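Long-range contacts in putative transporter (Clostridium difficile 630, PDB 3LV9), which is a putative membrane transporter of the UPF0053 family that may bind flavin adenine dinucleotide, represented here by its paired CBS domains: residues M35-E40 with P60-K66; V56-V61 with F72-R76; E44-L48 with K82-I88. All coordinates share one frame; numbering follows the deposited sequence.

Overall arrangement
Three contacts illustrate how a compact CBS domain is closed step by step. From the N terminus, strand 38-39 waits through helix 44-53 until strand 58-62 returns beside it, and contact 1 closes that loop. Contact 2 then pairs strand 58-62 with strand 69-74 in a hairpin, ending where helix 75-85 starts; contacts 1 and 2 share Pro60 and Val61 and cross along the chain. Contact 3 closes the longest loop, joining the start of helix 44-53 to the end of helix 75-85. It encloses contact 2 and crosses contact 1, which it touches through Ile38 and Ile47. Contacts 1 and 2 thus tie the three-stranded sheet (38-39, 58-62, 69-74), contact 3 the helices.

Contact 1: M35-E40 with P60-K66; sequences MVCIYE and PVCRKNK. With PO4 (phosphate ion), chain B.
Tyr39 packs across the Cys37-Cys62 disulfide and the turn at 63-66, while backbone bonds and the disulfide itself join the strands. Tyr39 CB lies 3.8 Å from Cys62 O, the acceptor for Glu40 N. CG stands anti to the carbonyl carbon (chi1 -63°), which lays the ring over the disulfide: Cys62 SG is above the Tyr39 face at a distance, 4.9 Å from the ring centroid. CD1 of Tyr39 meets Cys62 CB at 3.9 Å, CE1 of Tyr39 approaches Lys64 O at 3.4 Å, and Asn65 CA adjoins the ring edge. At the tip, OH points to a phosphate ion, probably from the crystallisation liquor, at a doubtfully short distance. Lys66 NZ bonds O4 of this phosphate at 3.0 Å and also the carbonyl of Arg32. Beyond the strand end, Arg63 grips Glu40 side-on, NE to OE2 and NH2 to OE1, with the two flat groups turned 42° apart. Along the backbone, Ile38 N bonds Pro60 O at 2.9 Å and Cys62 N bonds Ile38 O. Such parallel pairing, with helix 44-53 connecting the two strands along the chain, is the beta-alpha-beta unit of a CBS domain, here reinforced by a disulfide.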
loop_
_atom_site.group_PDB
_atom_site.type_symbol
_atom_site.label_atom_id
_atom_site.label_comp_id
_atom_site.label_asym_id
_atom_site.label_seq_id
_atom_site.Cartn_x
_atom_site.Cartn_y
_atom_site.Cartn_z
HETATM N N MSE A 35 5.767 -15.002 -5.259
HETATM C CA MSE A 35 4.568 -14.241 -5.540
HETATM C C MSE A 35 3.363 -14.905 -4.871
HETATM O O MSE A 35 3.197 -16.125 -4.930
HETATM C CB MSE A 35 4.409 -14.150 -7.058
HETATM C CG MSE A 35 3.020 -14.080 -7.566
HETATM SE SE MSE A 35 3.026 -13.949 -9.515
HETATM C CE MSE A 35 1.188 -14.445 -9.866
ATOM N N VAL A 36 2.531 -14.121 -4.228
ATOM C CA VAL A 36 1.301 -14.662 -3.711
ATOM C C VAL A 36 0.085 -14.370 -4.569
ATOM O O VAL A 36 -0.277 -13.236 -4.765
ATOM C CB VAL A 36 1.051 -14.170 -2.304
ATOM C CG1 VAL A 36 -0.354 -14.484 -1.909
ATOM C CG2 VAL A 36 2.041 -14.850 -1.331
ATOM N N CYS A 37 -0.549 -15.430 -5.048
ATOM C CA CYS A 37 -1.761 -15.382 -5.841
ATOM C C CYS A 37 -2.915 -15.837 -4.988
ATOM O O CYS A 37 -2.812 -16.829 -4.279
ATOM C CB CYS A 37 -1.666 -16.350 -7.047
ATOM S SG CYS A 37 -2.491 -15.640 -8.502
ATOM N N ILE A 38 -4.038 -15.144 -5.091
ATOM C CA ILE A 38 -5.262 -15.648 -4.590
ATOM C C ILE A 38 -5.864 -16.504 -5.687
ATOM O O ILE A 38 -6.140 -15.989 -6.766
ATOM C CB ILE A 38 -6.219 -14.507 -4.305
ATOM C CG1 ILE A 38 -5.694 -13.643 -3.150
ATOM C CG2 ILE A 38 -7.585 -15.071 -3.917
ATOM C CD1 ILE A 38 -6.657 -12.598 -2.699
ATOM N N TYR A 39 -6.099 -17.788 -5.447
ATOM C CA TYR A 39 -6.732 -18.622 -6.485
ATOM C C TYR A 39 -8.254 -18.445 -6.410
ATOM O O TYR A 39 -8.802 -18.221 -5.330
ATOM C CB TYR A 39 -6.339 -20.096 -6.329
ATOM C CG TYR A 39 -4.846 -20.349 -6.496
ATOM C CD1 TYR A 39 -4.326 -20.774 -7.702
ATOM C CD2 TYR A 39 -3.970 -20.195 -5.445
ATOM C CE1 TYR A 39 -2.985 -21.008 -7.867
ATOM C CE2 TYR A 39 -2.597 -20.424 -5.614
ATOM C CZ TYR A 39 -2.127 -20.813 -6.831
ATOM O OH TYR A 39 -0.791 -21.032 -7.021
ATOM N N GLU A 40 -8.955 -18.551 -7.528
ATOM C CA GLU A 40 -10.414 -18.376 -7.444
ATOM C C GLU A 40 -11.075 -19.433 -6.551
ATOM O O GLU A 40 -12.142 -19.198 -6.030
ATOM C CB GLU A 40 -11.122 -18.233 -8.834
ATOM C CG GLU A 40 -11.045 -19.404 -9.751
ATOM C CD GLU A 40 -11.799 -19.198 -11.099
ATOM O OE1 GLU A 40 -12.551 -18.210 -11.307
ATOM O OE2 GLU A 40 -11.619 -20.050 -11.971
ATOM N N PRO A 60 -2.745 -10.435 -7.228
ATOM C CA PRO A 60 -3.213 -11.146 -8.369
ATOM C C PRO A 60 -4.118 -12.308 -7.999
ATOM O O PRO A 60 -3.945 -12.889 -6.961
ATOM C CB PRO A 60 -1.937 -11.644 -9.022
ATOM C CG PRO A 60 -0.977 -11.781 -7.906
ATOM C CD PRO A 60 -1.352 -10.763 -6.885
ATOM N N VAL A 61 -5.088 -12.588 -8.874
ATOM C CA VAL A 61 -6.001 -13.666 -8.760
ATOM C C VAL A 61 -5.675 -14.630 -9.925
ATOM O O VAL A 61 -5.515 -14.197 -11.092
ATOM C CB VAL A 61 -7.443 -13.144 -8.886
ATOM C CG1 VAL A 61 -8.419 -14.268 -8.986
ATOM C CG2 VAL A 61 -7.781 -12.241 -7.722
ATOM N N CYS A 62 -5.544 -15.907 -9.586
ATOM C CA CYS A 62 -5.242 -16.997 -10.511
ATOM C C CYS A 62 -6.319 -18.044 -10.572
ATOM O O CYS A 62 -6.939 -18.329 -9.593
ATOM C CB CYS A 62 -3.991 -17.748 -10.083
ATOM S SG CYS A 62 -2.641 -16.817 -9.651
ATOM N N ARG A 63 -6.471 -18.655 -11.727
ATOM C CA ARG A 63 -7.299 -19.831 -11.916
ATOM C C ARG A 63 -6.346 -20.990 -12.047
ATOM O O ARG A 63 -5.542 -21.051 -12.977
ATOM C CB ARG A 63 -8.153 -19.644 -13.181
ATOM C CG ARG A 63 -8.932 -20.839 -13.747
ATOM C CD ARG A 63 -9.853 -20.367 -14.922
ATOM N NE ARG A 63 -11.021 -19.628 -14.390
ATOM C CZ ARG A 63 -11.762 -18.713 -15.046
ATOM N NH1 ARG A 63 -11.503 -18.373 -16.310
ATOM N NH2 ARG A 63 -12.786 -18.108 -14.424
ATOM N N LYS A 64 -6.400 -21.879 -11.070
ATOM C CA LYS A 64 -5.660 -23.149 -11.087
ATOM C C LYS A 64 -4.164 -23.025 -10.818
ATOM O O LYS A 64 -3.652 -23.637 -9.882
ATOM C CB LYS A 64 -5.914 -23.945 -12.394
ATOM C CG LYS A 64 -7.276 -24.640 -12.475
ATOM C CD LYS A 64 -7.653 -25.320 -11.153
ATOM C CE LYS A 64 -8.251 -26.721 -11.327
ATOM N NZ LYS A 64 -8.461 -27.390 -9.975
ATOM N N ASN A 65 -3.465 -22.282 -11.659
ATOM C CA ASN A 65 -2.025 -22.093 -11.530
ATOM C C ASN A 65 -1.612 -20.640 -11.779
ATOM O O ASN A 65 -2.395 -19.814 -12.253
ATOM C CB ASN A 65 -1.300 -22.995 -12.509
ATOM C CG ASN A 65 -1.759 -22.770 -13.907
ATOM O OD1 ASN A 65 -1.412 -21.765 -14.520
ATOM N ND2 ASN A 65 -2.589 -23.670 -14.412
ATOM N N LYS A 66 -0.362 -20.340 -11.468
ATOM C CA LYS A 66 0.130 -18.973 -11.516
ATOM C C LYS A 66 0.336 -18.455 -12.971
ATOM O O LYS A 66 0.660 -17.291 -13.160
ATOM C CB LYS A 66 1.418 -18.868 -10.692
ATOM C CG LYS A 66 1.206 -18.700 -9.167
ATOM C CD LYS A 66 2.536 -18.746 -8.419
ATOM C CE LYS A 66 2.356 -18.663 -6.880
ATOM N NZ LYS A 66 3.604 -19.209 -6.172
HETATM P P PO4 B . 1.279 -21.721 -4.505
HETATM O O1 PO4 B . 2.185 -22.856 -4.082
HETATM O O2 PO4 B . 1.183 -21.759 -6.006
HETATM O O3 PO4 B . -0.128 -21.862 -3.981
HETATM O O4 PO4 B . 1.905 -20.447 -3.985
#

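Contact 2: V56-V61 with F72-R76; sequences VTRYPV and FVHIR
Tyr59 and Val73 form the hydrogen-bonded pair of a short antiparallel ladder, an example of a hairpin that runs straight into a helix. The backbone bonds come first: Tyr59 N donates to Val73 O and Val73 N to Tyr59 O, both at 2.7 Å, and Ile75 N extends the series to Thr57 O at 2.8 Å although already in helix 75-85. A side-chain bond secures the same junction. His74 occupies the N-cap with CG anti to the backbone N (chi1 -169°), which turns its ND1 to accept from Arg76 N at 3.1 Å, close to the ring plane and nearly straight (177°). That bond helps hold the imidazole's rotation.

Packing against flat groups follows. Thr57 CG2 sits over one face of the His74 ring. In this one of two conformers, Arg58 runs alongside Phe72 in the same direction, Arg58 CD 3.5 Å from Phe72 CE1, while His74 CD2 lies over one face of the Arg58 guanidinium.

Apolar contacts occupy the face carrying Tyr59, Val61 and Val73, opposite Arg58, Phe72 and His74: Val61 CG2 meets Val73 CG1 at 3.7 Å, the two crossing at about a right angle. Tyr59 and Ile75 reach Leu51 of helix 44-53. Arg76 forms a salt bridge with Glu137 of the second subunit, at the dimer interface. The whole is the beta hairpin of a CBS domain, leading into helix 75-85 through a histidine N-cap.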
loop_
_atom_site.group_PDB
_atom_site.type_symbol
_atom_site.label_atom_id
_atom_site.label_comp_id
_atom_site.label_asym_id
_atom_site.label_seq_id
_atom_site.Cartn_x
_atom_site.Cartn_y
_atom_site.Cartn_z
ATOM N N VAL A 56 0.685 -6.531 2.212
ATOM C CA VAL A 56 0.601 -6.203 0.786
ATOM C C VAL A 56 -0.819 -5.770 0.420
ATOM O O VAL A 56 -1.777 -6.246 1.023
ATOM C CB VAL A 56 1.065 -7.478 0.009
ATOM C CG1 VAL A 56 0.633 -7.503 -1.448
ATOM C CG2 VAL A 56 2.594 -7.632 0.177
ATOM N N THR A 57 -0.952 -4.904 -0.576
ATOM C CA THR A 57 -2.216 -4.215 -0.847
ATOM C C THR A 57 -2.952 -4.707 -2.073
ATOM O O THR A 57 -4.187 -4.590 -2.145
ATOM C CB THR A 57 -1.995 -2.667 -0.989
ATOM O OG1 THR A 57 -2.311 -2.024 0.250
ATOM C CG2 THR A 57 -2.909 -2.051 -1.997
ATOM N N ARG A 58 -2.196 -5.232 -3.039
ATOM C CA ARG A 58 -2.773 -5.666 -4.318
ATOM C C ARG A 58 -2.364 -7.118 -4.630
ATOM O O ARG A 58 -1.177 -7.451 -4.646
ATOM C CB ARG A 58 -2.364 -4.704 -5.447
ATOM C CG ARG A 58 -3.077 -3.325 -5.411
ATOM C CD ARG A 58 -2.598 -2.322 -6.515
ATOM N NE ARG A 58 -3.375 -1.073 -6.507
ATOM C CZ ARG A 58 -2.975 0.069 -5.950
ATOM N NH1 ARG A 58 -1.783 0.161 -5.371
ATOM N NH2 ARG A 58 -3.768 1.132 -5.970
ATOM N N TYR A 59 -3.350 -7.983 -4.859
ATOM C CA TYR A 59 -3.053 -9.378 -5.103
ATOM C C TYR A 59 -3.593 -9.808 -6.437
ATOM O O TYR A 59 -4.764 -9.616 -6.741
ATOM C CB TYR A 59 -3.636 -10.274 -4.041
ATOM C CG TYR A 59 -3.005 -10.171 -2.667
ATOM C CD1 TYR A 59 -2.071 -11.135 -2.227
ATOM C CD2 TYR A 59 -3.363 -9.163 -1.790
ATOM C CE1 TYR A 59 -1.495 -11.067 -0.946
ATOM C CE2 TYR A 59 -2.782 -9.075 -0.487
ATOM C CZ TYR A 59 -1.863 -10.042 -0.085
ATOM O OH TYR A 59 -1.280 -9.981 1.177
ATOM N N PRO A 60 -2.745 -10.435 -7.228
ATOM C CA PRO A 60 -3.213 -11.146 -8.369
ATOM C C PRO A 60 -4.118 -12.308 -7.999
ATOM O O PRO A 60 -3.945 -12.889 -6.961
ATOM C CB PRO A 60 -1.937 -11.644 -9.022
ATOM C CG PRO A 60 -0.977 -11.781 -7.906
ATOM C CD PRO A 60 -1.352 -10.763 -6.885
ATOM N N VAL A 61 -5.088 -12.588 -8.874
ATOM C CA VAL A 61 -6.001 -13.666 -8.760
ATOM C C VAL A 61 -5.675 -14.630 -9.925
ATOM O O VAL A 61 -5.515 -14.197 -11.092
ATOM C CB VAL A 61 -7.443 -13.144 -8.886
ATOM C CG1 VAL A 61 -8.419 -14.268 -8.986
ATOM C CG2 VAL A 61 -7.781 -12.241 -7.722
ATOM N N PHE A 72 -6.322 -8.653 -10.870
ATOM C CA PHE A 72 -5.923 -8.533 -9.491
ATOM C C PHE A 72 -7.014 -7.930 -8.629
ATOM O O PHE A 72 -8.030 -7.431 -9.118
ATOM C CB PHE A 72 -4.656 -7.716 -9.370
ATOM C CG PHE A 72 -4.869 -6.224 -9.427
ATOM C CD1 PHE A 72 -4.960 -5.494 -8.264
ATOM C CD2 PHE A 72 -4.891 -5.556 -10.650
ATOM C CE1 PHE A 72 -5.090 -4.093 -8.293
ATOM C CE2 PHE A 72 -5.029 -4.142 -10.713
ATOM C CZ PHE A 72 -5.134 -3.409 -9.527
ATOM N N VAL A 73 -6.792 -7.988 -7.328
ATOM C CA VAL A 73 -7.726 -7.418 -6.440
ATOM C C VAL A 73 -6.977 -6.606 -5.437
ATOM O O VAL A 73 -5.806 -6.851 -5.179
ATOM C CB VAL A 73 -8.597 -8.489 -5.759
ATOM C CG1 VAL A 73 -9.533 -9.087 -6.780
ATOM C CG2 VAL A 73 -7.738 -9.566 -5.085
ATOM N N HIS A 74 -7.673 -5.610 -4.896
ATOM C CA HIS A 74 -7.138 -4.757 -3.859
ATOM C C HIS A 74 -7.730 -5.175 -2.527
ATOM O O HIS A 74 -8.932 -5.460 -2.410
ATOM C CB HIS A 74 -7.515 -3.317 -4.155
ATOM C CG HIS A 74 -6.803 -2.322 -3.311
ATOM N ND1 HIS A 74 -6.895 -2.312 -1.934
ATOM C CD2 HIS A 74 -5.979 -1.304 -3.648
ATOM C CE1 HIS A 74 -6.142 -1.338 -1.457
ATOM N NE2 HIS A 74 -5.566 -0.718 -2.476
ATOM N N ILE A 75 -6.892 -5.151 -1.511
ATOM C CA ILE A 75 -7.240 -5.618 -0.185
ATOM C C ILE A 75 -8.521 -4.927 0.420
ATOM O O ILE A 75 -9.278 -5.535 1.155
ATOM C CB ILE A 75 -5.954 -5.458 0.698
ATOM C CG1 ILE A 75 -5.906 -6.403 1.863
ATOM C CG2 ILE A 75 -5.753 -4.010 1.201
ATOM C CD1 ILE A 75 -4.897 -5.917 2.910
ATOM N N ARG A 76 -8.765 -3.658 0.107
ATOM C CA ARG A 76 -9.868 -2.913 0.727
ATOM C C ARG A 76 -11.198 -3.391 0.231
ATOM O O ARG A 76 -12.185 -3.490 0.989
ATOM C CB ARG A 76 -9.782 -1.424 0.425
ATOM C CG ARG A 76 -9.095 -0.689 1.504
ATOM C CD ARG A 76 -9.265 0.797 1.366
ATOM N NE ARG A 76 -8.773 1.318 0.103
ATOM C CZ ARG A 76 -7.540 1.794 -0.125
ATOM N NH1 ARG A 76 -7.248 2.258 -1.339
ATOM N NH2 ARG A 76 -6.597 1.815 0.827
#

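Contact 3: E44-L48 with K82-I88; sequences EEKIL and KINENKI
Glu44 and Lys82 meet because two torsion patterns converge. The glutamate has CG anti to its carbonyl carbon (chi1 -71°) and an extended chain beyond, which carries the carboxylate straight out from the first turn of helix 44-53. The lysine leaves the last turn of helix 75-85 and bends at chi2 (74°), then runs straight to its ammonium group. Their crossing puts Lys82 NZ 2.8 Å from Glu44 OE1, a salt bridge in which the nitrogen approaches on the anti side, 23° out of the carboxylate plane.

The ammonium has a second partner. Asn86, the first residue past the helix and one with positive phi, folds back so that its OD1 accepts from Lys82 NZ at 2.8 Å. Its backbone N in turn bonds Lys82 O, so the residue that ends the helix also positions the lysine.

The other carboxylate oxygen faces the chain beyond. Glu44 OE2 takes a weak though fairly straight bond from Ile88 N at 3.3 Å, and a water bridges the same neighbours, donating to Glu44 OE2 at 2.8 Å and to Ile88 O. The aliphatic part of the glutamate is used as well: Glu44 CG packs on Ile88 CD1 at 3.7 Å as the two side chains slide past each other in opposite directions. Leu48 CD1 comes to 4.5 Å from Lys82 CE, and both Leu48 and Lys82 also pack on Val144 of the second subunit.

A carboxylate from the first turn of one helix thus meets an ammonium at the end of another. Lys82 would be expected to favour the ionised glutamate, though the nearby C-terminal end of helix 75-85 may oppose this, and the bridging water suits a contact at the surface.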
loop_
_atom_site.group_PDB
_atom_site.type_symbol
_atom_site.label_atom_id
_atom_site.label_comp_id
_atom_site.label_asym_id
_atom_site.label_seq_id
_atom_site.Cartn_x
_atom_site.Cartn_y
_atom_site.Cartn_z
ATOM N N GLU A 44 -12.373 -18.617 1.906
ATOM C CA GLU A 44 -12.330 -17.268 2.457
ATOM C C GLU A 44 -11.406 -17.219 3.665
ATOM O O GLU A 44 -10.672 -16.241 3.872
ATOM C CB GLU A 44 -13.762 -16.760 2.759
ATOM C CG GLU A 44 -14.490 -16.476 1.433
ATOM C CD GLU A 44 -15.978 -16.080 1.507
ATOM O OE1 GLU A 44 -16.381 -15.357 2.435
ATOM O OE2 GLU A 44 -16.690 -16.460 0.539
ATOM N N GLU A 45 -11.379 -18.306 4.428
ATOM C CA GLU A 45 -10.481 -18.378 5.570
ATOM C C GLU A 45 -9.030 -18.231 5.100
ATOM O O GLU A 45 -8.234 -17.480 5.675
ATOM C CB GLU A 45 -10.686 -19.713 6.302
ATOM C CG GLU A 45 -11.970 -19.775 7.133
ATOM C CD GLU A 45 -11.893 -18.743 8.264
ATOM O OE1 GLU A 45 -11.097 -19.002 9.212
ATOM O OE2 GLU A 45 -12.548 -17.652 8.164
ATOM N N LYS A 46 -8.681 -18.951 4.044
ATOM C CA LYS A 46 -7.313 -18.940 3.536
ATOM C C LYS A 46 -6.916 -17.562 3.082
ATOM O O LYS A 46 -5.814 -17.122 3.367
ATOM C CB LYS A 46 -7.178 -19.916 2.379
ATOM C CG LYS A 46 -5.851 -19.810 1.610
ATOM C CD LYS A 46 -5.686 -21.044 0.738
ATOM C CE LYS A 46 -4.486 -20.942 -0.225
ATOM N NZ LYS A 46 -4.482 -22.040 -1.337
ATOM N N ILE A 47 -7.831 -16.871 2.410
ATOM C CA ILE A 47 -7.581 -15.530 1.887
ATOM C C ILE A 47 -7.283 -14.550 3.024
ATOM O O ILE A 47 -6.286 -13.847 3.008
ATOM C CB ILE A 47 -8.779 -15.034 1.050
ATOM C CG1 ILE A 47 -8.882 -15.858 -0.237
ATOM C CG2 ILE A 47 -8.690 -13.553 0.772
ATOM C CD1 ILE A 47 -10.138 -15.512 -1.113
ATOM N N LEU A 48 -8.125 -14.518 4.038
ATOM C CA LEU A 48 -7.872 -13.618 5.154
ATOM C C LEU A 48 -6.577 -13.988 5.835
ATOM O O LEU A 48 -5.827 -13.111 6.250
ATOM C CB LEU A 48 -8.992 -13.692 6.151
ATOM C CG LEU A 48 -10.319 -13.276 5.527
ATOM C CD1 LEU A 48 -11.469 -13.437 6.532
ATOM C CD2 LEU A 48 -10.244 -11.868 4.981
ATOM N N LYS A 82 -16.370 -8.698 2.591
ATOM C CA LYS A 82 -16.543 -9.691 3.630
ATOM C C LYS A 82 -17.291 -9.087 4.795
ATOM O O LYS A 82 -18.129 -9.738 5.418
ATOM C CB LYS A 82 -15.192 -10.217 4.116
ATOM C CG LYS A 82 -15.290 -11.292 5.197
ATOM C CD LYS A 82 -15.754 -12.625 4.636
ATOM C CE LYS A 82 -15.852 -13.689 5.708
ATOM N NZ LYS A 82 -16.612 -14.884 5.182
ATOM N N ILE A 83 -16.964 -7.847 5.093
ATOM C CA ILE A 83 -17.583 -7.149 6.186
ATOM C C ILE A 83 -19.041 -6.869 5.862
ATOM O O ILE A 83 -19.921 -7.141 6.670
ATOM C CB ILE A 83 -16.936 -5.771 6.462
ATOM C CG1 ILE A 83 -15.534 -5.908 7.059
ATOM C CG2 ILE A 83 -17.849 -4.952 7.410
ATOM C CD1 ILE A 83 -14.802 -4.567 7.203
ATOM N N ASN A 84 -19.292 -6.310 4.685
ATOM C CA ASN A 84 -20.650 -5.914 4.339
ATOM C C ASN A 84 -21.585 -7.125 4.090
ATOM O O ASN A 84 -22.732 -7.123 4.563
ATOM C CB ASN A 84 -20.621 -4.951 3.149
ATOM C CG ASN A 84 -19.791 -3.660 3.447
ATOM O OD1 ASN A 84 -19.298 -3.429 4.582
ATOM N ND2 ASN A 84 -19.643 -2.816 2.414
ATOM N N GLU A 85 -21.080 -8.176 3.422
ATOM C CA GLU A 85 -21.928 -9.332 3.034
ATOM C C GLU A 85 -21.584 -10.714 3.573
ATOM O O GLU A 85 -22.305 -11.655 3.320
ATOM C CB GLU A 85 -21.946 -9.396 1.525
ATOM C CG GLU A 85 -22.163 -8.006 0.931
ATOM C CD GLU A 85 -22.472 -8.063 -0.528
ATOM O OE1 GLU A 85 -21.488 -7.963 -1.333
ATOM O OE2 GLU A 85 -23.684 -8.236 -0.851
ATOM N N ASN A 86 -20.481 -10.837 4.300
ATOM C CA ASN A 86 -19.968 -12.131 4.746
ATOM C C ASN A 86 -19.781 -13.089 3.584
ATOM O O ASN A 86 -20.005 -14.267 3.705
ATOM C CB ASN A 86 -20.853 -12.730 5.847
ATOM C CG ASN A 86 -20.074 -13.692 6.799
ATOM O OD1 ASN A 86 -18.855 -13.955 6.649
ATOM N ND2 ASN A 86 -20.784 -14.166 7.825
ATOM N N LYS A 87 -19.338 -12.557 2.458
ATOM C CA LYS A 87 -18.965 -13.376 1.343
ATOM C C LYS A 87 -18.036 -12.598 0.394
ATOM O O LYS A 87 -18.223 -11.421 0.120
ATOM C CB LYS A 87 -20.239 -13.860 0.642
ATOM C CG LYS A 87 -20.020 -14.446 -0.747
ATOM C CD LYS A 87 -21.296 -15.117 -1.290
ATOM C CE LYS A 87 -21.302 -15.235 -2.802
ATOM N NZ LYS A 87 -20.917 -16.596 -3.249
ATOM N N ILE A 88 -17.016 -13.283 -0.095
ATOM C CA ILE A 88 -16.117 -12.729 -1.071
ATOM C C ILE A 88 -16.528 -13.262 -2.429
ATOM O O ILE A 88 -16.678 -14.477 -2.604
ATOM C CB ILE A 88 -14.684 -13.079 -0.763
ATOM C CG1 ILE A 88 -14.228 -12.332 0.502
ATOM C CG2 ILE A 88 -13.784 -12.645 -1.915
ATOM C CD1 ILE A 88 -13.091 -13.040 1.314
HETATM O O HOH W 1 -16.082 -16.918 -2.135
#